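Local coordinates for gene activator AphA (Vibrio cholerae, PDB 1YG2), which activates virulence gene expression in the cholera bacterium, probably by binding DNA through a winged-helix domain of the PadR type, at residues H5-G18 against V68-W82. Residues are numbered along the deposited sequence; the frame is centred on the assembly and turned at random.
Sequences HVILTVLSTRDATG and VYSITQAGRSALGEW
His5 lies flat on Trp82, and its atoms can be followed outward across the indole. CB sits over the face of the six-membered ring, 3.5 Å from its centroid, a CH-pi contact. From there the imidazole runs back over the five-membered ring as an offset stack, with planes only 6° apart: CG meets Trp82 CG at 3.4 Å, and CD2 reaches Trp82 CB. At the far end of the ring NE2 shares a water with Ala78 O, while ND1, next to CG, is hydrogen-bonded to Ser2 N. Trp82 turns its own NE1 to Glu95 of the second subunit, so the stack borders the dimer interface.

Helix 5-13 and helix 73-82 cross at -120°, and Leu79 fits as a knob among His5, Leu8, Thr9 and Ser12. This packing belongs to the winged-helix domain, where strand 69-71 pairs with strand 53-55 in the wing. On its other side Tyr69 forms a single antiparallel bridge with Ala16: Ala16 N to Tyr69 O is 3.0 Å, and Tyr69 N to Ala16 O is 2.7 Å. Beside it, Ser70 OG, anti to its own backbone N (chi1 -178°), donates to Asp15 OD1 from above the carboxylate plane. A water links that same oxygen to Leu11 O and Ile71 N.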
ATOM      1  N   HIS A   5      -6.837   5.625 -17.192  1.00 33.55           N
ATOM      2  CA  HIS A   5      -5.976   4.691 -17.917  1.00 34.31           C
ATOM      3  C   HIS A   5      -6.500   3.270 -17.748  1.00 31.22           C
ATOM      4  O   HIS A   5      -6.382   2.436 -18.644  1.00 32.71           O
ATOM      5  CB  HIS A   5      -4.533   4.787 -17.430  1.00 33.80           C
ATOM      6  CG  HIS A   5      -3.991   6.176 -17.461  1.00 35.72           C
ATOM      7  ND1 HIS A   5      -3.921   6.972 -16.333  1.00 36.65           N
ATOM      8  CD2 HIS A   5      -3.586   6.952 -18.493  1.00 32.58           C
ATOM      9  CE1 HIS A   5      -3.502   8.175 -16.673  1.00 35.70           C
ATOM     10  NE2 HIS A   5      -3.292   8.190 -17.982  1.00 36.00           N
ATOM     11  N   VAL A   6      -7.083   3.000 -16.592  1.00 32.47           N
ATOM     12  CA  VAL A   6      -7.644   1.685 -16.333  1.00 32.72           C
ATOM     13  C   VAL A   6      -8.794   1.480 -17.317  1.00 32.84           C
ATOM     14  O   VAL A   6      -8.975   0.392 -17.851  1.00 34.04           O
ATOM     15  CB  VAL A   6      -8.149   1.586 -14.883  1.00 33.51           C
ATOM     16  CG1 VAL A   6      -8.935   0.282 -14.682  1.00 35.79           C
ATOM     17  CG2 VAL A   6      -6.947   1.648 -13.927  1.00 29.25           C
ATOM     18  N   ILE A   7      -9.547   2.546 -17.575  1.00 34.91           N
ATOM     19  CA  ILE A   7     -10.667   2.500 -18.511  1.00 34.33           C
ATOM     20  C   ILE A   7     -10.161   2.451 -19.955  1.00 35.79           C
ATOM     21  O   ILE A   7     -10.694   1.705 -20.783  1.00 37.79           O
ATOM     22  CB  ILE A   7     -11.569   3.722 -18.325  1.00 36.44           C
ATOM     23  CG1 ILE A   7     -12.169   3.699 -16.917  1.00 35.86           C
ATOM     24  CG2 ILE A   7     -12.659   3.732 -19.378  1.00 35.49           C
ATOM     25  CD1 ILE A   7     -12.850   5.001 -16.525  1.00 34.48           C
ATOM     26  N   LEU A   8      -9.135   3.231 -20.267  1.00 32.39           N
ATOM     27  CA  LEU A   8      -8.592   3.217 -21.622  1.00 35.01           C
ATOM     28  C   LEU A   8      -8.089   1.821 -21.993  1.00 35.25           C
ATOM     29  O   LEU A   8      -8.208   1.384 -23.141  1.00 35.89           O
ATOM     30  CB  LEU A   8      -7.456   4.237 -21.752  1.00 33.68           C
ATOM     31  CG  LEU A   8      -7.861   5.723 -21.736  1.00 35.54           C
ATOM     32  CD1 LEU A   8      -6.648   6.617 -21.947  1.00 36.04           C
ATOM     33  CD2 LEU A   8      -8.850   5.976 -22.850  1.00 35.59           C
ATOM     34  N   THR A   9      -7.520   1.122 -21.018  1.00 35.64           N
ATOM     35  CA  THR A   9      -6.994  -0.224 -21.247  1.00 35.12           C
ATOM     36  C   THR A   9      -8.100  -1.142 -21.747  1.00 35.82           C
ATOM     37  O   THR A   9      -7.920  -1.906 -22.694  1.00 37.01           O
ATOM     38  CB  THR A   9      -6.422  -0.820 -19.953  1.00 36.86           C
ATOM     39  OG1 THR A   9      -5.414   0.056 -19.436  1.00 35.05           O
ATOM     40  CG2 THR A   9      -5.820  -2.199 -20.220  1.00 37.12           C
ATOM     41  N   VAL A  10      -9.253  -1.067 -21.104  1.00 37.20           N
ATOM     42  CA  VAL A  10     -10.374  -1.891 -21.515  1.00 38.50           C
ATOM     43  C   VAL A  10     -10.682  -1.622 -22.986  1.00 40.08           C
ATOM     44  O   VAL A  10     -10.728  -2.537 -23.802  1.00 40.34           O
ATOM     45  CB  VAL A  10     -11.629  -1.564 -20.682  1.00 38.10           C
ATOM     46  CG1 VAL A  10     -12.815  -2.376 -21.183  1.00 39.66           C
ATOM     47  CG2 VAL A  10     -11.368  -1.842 -19.219  1.00 37.63           C
ATOM     48  N   LEU A  11     -10.873  -0.350 -23.316  1.00 40.12           N
ATOM     49  CA  LEU A  11     -11.209   0.046 -24.674  1.00 40.52           C
ATOM     50  C   LEU A  11     -10.123  -0.217 -25.697  1.00 40.92           C
ATOM     51  O   LEU A  11     -10.395  -0.245 -26.890  1.00 42.05           O
ATOM     52  CB  LEU A  11     -11.603   1.531 -24.701  1.00 40.41           C
ATOM     53  CG  LEU A  11     -12.864   1.850 -23.889  1.00 40.88           C
ATOM     54  CD1 LEU A  11     -13.093   3.351 -23.825  1.00 41.10           C
ATOM     55  CD2 LEU A  11     -14.065   1.154 -24.533  1.00 43.04           C
ATOM     56  N   SER A  12      -8.892  -0.409 -25.249  1.00 43.81           N
ATOM     57  CA  SER A  12      -7.813  -0.660 -26.199  1.00 48.65           C
ATOM     58  C   SER A  12      -7.933  -2.017 -26.886  1.00 49.58           C
ATOM     59  O   SER A  12      -7.385  -2.218 -27.964  1.00 48.21           O
ATOM     60  CB  SER A  12      -6.454  -0.557 -25.510  1.00 50.53           C
ATOM     61  OG  SER A  12      -6.218   0.772 -25.096  1.00 54.22           O
ATOM     62  N   THR A  13      -8.636  -2.953 -26.261  1.00 51.99           N
ATOM     63  CA  THR A  13      -8.802  -4.265 -26.871  1.00 56.08           C
ATOM     64  C   THR A  13     -10.044  -4.265 -27.765  1.00 56.55           C
ATOM     65  O   THR A  13     -10.020  -4.822 -28.858  1.00 58.09           O
ATOM     66  CB  THR A  13      -8.926  -5.367 -25.807  1.00 56.74           C
ATOM     67  OG1 THR A  13     -10.092  -5.142 -25.011  1.00 62.10           O
ATOM     68  CG2 THR A  13      -7.720  -5.359 -24.900  1.00 58.56           C
ATOM     69  N   ARG A  14     -11.116  -3.620 -27.310  1.00 56.82           N
ATOM     70  CA  ARG A  14     -12.352  -3.549 -28.089  1.00 56.90           C
ATOM     71  C   ARG A  14     -13.296  -2.466 -27.581  1.00 54.79           C
ATOM     72  O   ARG A  14     -13.213  -2.051 -26.424  1.00 53.12           O
ATOM     73  CB  ARG A  14     -13.082  -4.896 -28.045  1.00 61.35           C
ATOM     74  CG  ARG A  14     -13.340  -5.421 -26.635  1.00 66.32           C
ATOM     75  CD  ARG A  14     -14.188  -6.695 -26.656  1.00 74.13           C
ATOM     76  NE  ARG A  14     -14.258  -7.349 -25.348  1.00 79.87           N
ATOM     77  CZ  ARG A  14     -15.057  -8.376 -25.061  1.00 82.59           C
ATOM     78  NH1 ARG A  14     -15.867  -8.877 -25.990  1.00 83.65           N
ATOM     79  NH2 ARG A  14     -15.048  -8.907 -23.843  1.00 83.84           N
ATOM     80  N   ASP A  15     -14.198  -2.012 -28.446  1.00 53.10           N
ATOM     81  CA  ASP A  15     -15.167  -0.998 -28.050  1.00 52.03           C
ATOM     82  C   ASP A  15     -16.091  -1.666 -27.046  1.00 49.92           C
ATOM     83  O   ASP A  15     -16.199  -2.885 -27.026  1.00 49.96           O
ATOM     84  CB  ASP A  15     -15.975  -0.517 -29.257  1.00 54.90           C
ATOM     85  CG  ASP A  15     -15.094  -0.011 -30.385  1.00 57.02           C
ATOM     86  OD1 ASP A  15     -14.139   0.741 -30.107  1.00 57.13           O
ATOM     87  OD2 ASP A  15     -15.356  -0.352 -31.556  1.00 59.85           O
ATOM     88  N   ALA A  16     -16.751  -0.882 -26.204  1.00 48.17           N
ATOM     89  CA  ALA A  16     -17.648  -1.459 -25.218  1.00 47.42           C
ATOM     90  C   ALA A  16     -18.655  -0.441 -24.727  1.00 48.25           C
ATOM     91  O   ALA A  16     -18.381   0.758 -24.723  1.00 48.12           O
ATOM     92  CB  ALA A  16     -16.853  -1.996 -24.050  1.00 44.63           C
ATOM     93  N   THR A  17     -19.819  -0.928 -24.315  1.00 48.40           N
ATOM     94  CA  THR A  17     -20.876  -0.070 -23.802  1.00 50.97           C
ATOM     95  C   THR A  17     -20.525   0.357 -22.381  1.00 52.49           C
ATOM     96  O   THR A  17     -19.615  -0.199 -21.764  1.00 52.52           O
ATOM     97  CB  THR A  17     -22.228  -0.807 -23.758  1.00 52.15           C
ATOM     98  OG1 THR A  17     -22.149  -1.890 -22.823  1.00 53.57           O
ATOM     99  CG2 THR A  17     -22.573  -1.366 -25.128  1.00 51.43           C
ATOM    100  N   GLY A  18     -21.249   1.344 -21.868  1.00 54.80           N
ATOM    101  CA  GLY A  18     -20.997   1.816 -20.519  1.00 57.49           C
ATOM    102  C   GLY A  18     -21.246   0.715 -19.503  1.00 59.54           C
ATOM    103  O   GLY A  18     -20.748   0.762 -18.374  1.00 59.22           O
ATOM    104  N   VAL A  68     -22.123   2.558 -27.530  1.00 51.92           N
ATOM    105  CA  VAL A  68     -20.798   1.948 -27.567  1.00 53.35           C
ATOM    106  C   VAL A  68     -19.642   2.949 -27.510  1.00 52.79           C
ATOM    107  O   VAL A  68     -19.512   3.814 -28.374  1.00 53.12           O
ATOM    108  CB  VAL A  68     -20.610   1.093 -28.834  1.00 52.47           C
ATOM    109  CG1 VAL A  68     -19.147   0.717 -28.987  1.00 53.13           C
ATOM    110  CG2 VAL A  68     -21.460  -0.165 -28.744  1.00 54.62           C
ATOM    111  N   TYR A  69     -18.798   2.820 -26.492  1.00 51.18           N
ATOM    112  CA  TYR A  69     -17.650   3.704 -26.358  1.00 49.03           C
ATOM    113  C   TYR A  69     -16.472   3.134 -27.129  1.00 47.03           C
ATOM    114  O   TYR A  69     -16.329   1.920 -27.254  1.00 47.77           O
ATOM    115  CB  TYR A  69     -17.262   3.878 -24.890  1.00 50.04           C
ATOM    116  CG  TYR A  69     -18.244   4.700 -24.095  1.00 51.63           C
ATOM    117  CD1 TYR A  69     -19.266   4.092 -23.370  1.00 52.27           C
ATOM    118  CD2 TYR A  69     -18.166   6.090 -24.090  1.00 51.75           C
ATOM    119  CE1 TYR A  69     -20.185   4.851 -22.657  1.00 53.49           C
ATOM    120  CE2 TYR A  69     -19.079   6.859 -23.383  1.00 53.41           C
ATOM    121  CZ  TYR A  69     -20.087   6.234 -22.667  1.00 54.97           C
ATOM    122  OH  TYR A  69     -20.996   6.992 -21.958  1.00 56.42           O
ATOM    123  N   SER A  70     -15.631   4.017 -27.648  1.00 44.15           N
ATOM    124  CA  SER A  70     -14.467   3.598 -28.411  1.00 43.25           C
ATOM    125  C   SER A  70     -13.282   4.493 -28.059  1.00 43.00           C
ATOM    126  O   SER A  70     -13.459   5.687 -27.817  1.00 43.77           O
ATOM    127  CB  SER A  70     -14.774   3.706 -29.904  1.00 41.22           C
ATOM    128  OG  SER A  70     -13.675   3.269 -30.676  1.00 42.35           O
ATOM    129  N   ILE A  71     -12.081   3.927 -28.025  1.00 41.54           N
ATOM    130  CA  ILE A  71     -10.893   4.723 -27.703  1.00 39.70           C
ATOM    131  C   ILE A  71     -10.451   5.512 -28.939  1.00 40.48           C
ATOM    132  O   ILE A  71     -10.556   5.013 -30.060  1.00 41.48           O
ATOM    133  CB  ILE A  71      -9.727   3.827 -27.240  1.00 39.48           C
ATOM    134  CG1 ILE A  71      -8.638   4.686 -26.590  1.00 37.85           C
ATOM    135  CG2 ILE A  71      -9.153   3.046 -28.425  1.00 37.78           C
ATOM    136  CD1 ILE A  71      -7.482   3.882 -26.013  1.00 37.92           C
ATOM    137  N   THR A  72      -9.975   6.741 -28.745  1.00 38.82           N
ATOM    138  CA  THR A  72      -9.520   7.559 -29.874  1.00 36.78           C
ATOM    139  C   THR A  72      -8.003   7.539 -29.938  1.00 35.12           C
ATOM    140  O   THR A  72      -7.352   7.016 -29.039  1.00 34.43           O
ATOM    141  CB  THR A  72      -9.948   9.024 -29.737  1.00 38.59           C
ATOM    142  OG1 THR A  72      -9.315   9.599 -28.583  1.00 39.72           O
ATOM    143  CG2 THR A  72     -11.462   9.132 -29.608  1.00 35.75           C
ATOM    144  N   GLN A  73      -7.443   8.104 -30.999  1.00 33.47           N
ATOM    145  CA  GLN A  73      -5.993   8.141 -31.141  1.00 32.54           C
ATOM    146  C   GLN A  73      -5.384   8.876 -29.952  1.00 33.97           C
ATOM    147  O   GLN A  73      -4.308   8.509 -29.468  1.00 33.85           O
ATOM    148  CB  GLN A  73      -5.590   8.844 -32.438  1.00 33.07           C
ATOM    149  CG  GLN A  73      -4.081   8.973 -32.603  1.00 33.06           C
ATOM    150  CD  GLN A  73      -3.385   7.618 -32.506  1.00 37.87           C
ATOM    151  OE1 GLN A  73      -3.979   6.592 -32.825  1.00 35.49           O
ATOM    152  NE2 GLN A  73      -2.126   7.612 -32.082  1.00 36.32           N
ATOM    153  N   ALA A  74      -6.071   9.914 -29.481  1.00 33.08           N
ATOM    154  CA  ALA A  74      -5.590  10.683 -28.333  1.00 33.78           C
ATOM    155  C   ALA A  74      -5.609   9.762 -27.117  1.00 33.83           C
ATOM    156  O   ALA A  74      -4.673   9.744 -26.317  1.00 31.52           O
ATOM    157  CB  ALA A  74      -6.486  11.891 -28.087  1.00 33.17           C
ATOM    158  N   GLY A  75      -6.691   8.998 -26.988  1.00 33.69           N
ATOM    159  CA  GLY A  75      -6.802   8.061 -25.884  1.00 33.27           C
ATOM    160  C   GLY A  75      -5.660   7.054 -25.963  1.00 33.96           C
ATOM    161  O   GLY A  75      -5.033   6.725 -24.956  1.00 33.71           O
ATOM    162  N   ARG A  76      -5.370   6.573 -27.166  1.00 33.86           N
ATOM    163  CA  ARG A  76      -4.293   5.604 -27.333  1.00 36.85           C
ATOM    164  C   ARG A  76      -2.941   6.222 -26.993  1.00 36.31           C
ATOM    165  O   ARG A  76      -2.080   5.581 -26.380  1.00 37.93           O
ATOM    166  CB  ARG A  76      -4.283   5.051 -28.768  1.00 39.80           C
ATOM    167  CG  ARG A  76      -5.440   4.082 -29.069  1.00 45.09           C
ATOM    168  CD  ARG A  76      -5.216   3.309 -30.370  1.00 48.37           C
ATOM    169  NE  ARG A  76      -5.440   4.131 -31.556  1.00 54.80           N
ATOM    170  CZ  ARG A  76      -6.639   4.433 -32.048  1.00 55.85           C
ATOM    171  NH1 ARG A  76      -7.738   3.976 -31.465  1.00 57.78           N
ATOM    172  NH2 ARG A  76      -6.739   5.213 -33.118  1.00 55.61           N
ATOM    173  N   SER A  77      -2.766   7.479 -27.372  1.00 34.67           N
ATOM    174  CA  SER A  77      -1.520   8.177 -27.102  1.00 34.43           C
ATOM    175  C   SER A  77      -1.325   8.365 -25.595  1.00 33.77           C
ATOM    176  O   SER A  77      -0.230   8.167 -25.077  1.00 35.12           O
ATOM    177  CB  SER A  77      -1.518   9.531 -27.821  1.00 35.19           C
ATOM    178  OG  SER A  77      -0.346  10.262 -27.526  1.00 39.60           O
ATOM    179  N   ALA A  78      -2.389   8.733 -24.889  1.00 32.54           N
ATOM    180  CA  ALA A  78      -2.307   8.937 -23.442  1.00 34.62           C
ATOM    181  C   ALA A  78      -2.026   7.625 -22.702  1.00 34.52           C
ATOM    182  O   ALA A  78      -1.305   7.612 -21.702  1.00 32.30           O
ATOM    183  CB  ALA A  78      -3.612   9.560 -22.919  1.00 32.57           C
ATOM    184  N   LEU A  79      -2.609   6.531 -23.187  1.00 33.27           N
ATOM    185  CA  LEU A  79      -2.403   5.224 -22.565  1.00 35.04           C
ATOM    186  C   LEU A  79      -0.929   4.846 -22.717  1.00 35.83           C
ATOM    187  O   LEU A  79      -0.299   4.372 -21.775  1.00 37.02           O
ATOM    188  CB  LEU A  79      -3.296   4.161 -23.228  1.00 31.23           C
ATOM    189  CG  LEU A  79      -3.242   2.734 -22.673  1.00 35.78           C
ATOM    190  CD1 LEU A  79      -3.733   2.712 -21.224  1.00 30.06           C
ATOM    191  CD2 LEU A  79      -4.100   1.820 -23.540  1.00 32.27           C
ATOM    192  N   GLY A  80      -0.381   5.064 -23.909  1.00 39.23           N
ATOM    193  CA  GLY A  80       1.017   4.747 -24.150  1.00 37.93           C
ATOM    194  C   GLY A  80       1.953   5.581 -23.294  1.00 39.01           C
ATOM    195  O   GLY A  80       2.925   5.069 -22.757  1.00 39.83           O
ATOM    196  N   GLU A  81       1.646   6.866 -23.159  1.00 39.46           N
ATOM    197  CA  GLU A  81       2.452   7.793 -22.373  1.00 41.38           C
ATOM    198  C   GLU A  81       2.444   7.379 -20.910  1.00 40.50           C
ATOM    199  O   GLU A  81       3.464   7.427 -20.223  1.00 39.34           O
ATOM    200  CB  GLU A  81       1.869   9.191 -22.525  1.00 44.56           C
ATOM    201  CG  GLU A  81       2.614  10.302 -21.829  1.00 52.89           C
ATOM    202  CD  GLU A  81       1.960  11.657 -22.082  1.00 59.58           C
ATOM    203  OE1 GLU A  81       1.725  11.991 -23.267  1.00 61.22           O
ATOM    204  OE2 GLU A  81       1.669  12.382 -21.104  1.00 63.68           O
ATOM    205  N   TRP A  82       1.274   6.979 -20.436  1.00 40.31           N
ATOM    206  CA  TRP A  82       1.114   6.536 -19.061  1.00 41.39           C
ATOM    207  C   TRP A  82       1.990   5.310 -18.841  1.00 42.77           C
ATOM    208  O   TRP A  82       2.760   5.233 -17.883  1.00 41.22           O
ATOM    209  CB  TRP A  82      -0.347   6.174 -18.823  1.00 40.00           C
ATOM    210  CG  TRP A  82      -0.626   5.428 -17.563  1.00 38.94           C
ATOM    211  CD1 TRP A  82      -0.532   5.904 -16.286  1.00 38.49           C
ATOM    212  CD2 TRP A  82      -1.118   4.089 -17.460  1.00 35.46           C
ATOM    213  NE1 TRP A  82      -0.950   4.942 -15.389  1.00 38.10           N
ATOM    214  CE2 TRP A  82      -1.316   3.820 -16.085  1.00 37.89           C
ATOM    215  CE3 TRP A  82      -1.424   3.095 -18.396  1.00 37.22           C
ATOM    216  CZ2 TRP A  82      -1.795   2.588 -15.624  1.00 36.24           C
ATOM    217  CZ3 TRP A  82      -1.902   1.869 -17.937  1.00 38.87           C
ATOM    218  CH2 TRP A  82      -2.086   1.630 -16.560  1.00 37.61           C
TER
HETATM  219  O   HOH W   1      -1.291   9.662 -19.952  1.00 53.90           O
HETATM  220  O   HOH W   2     -12.416   1.095 -28.192  1.00 42.49           O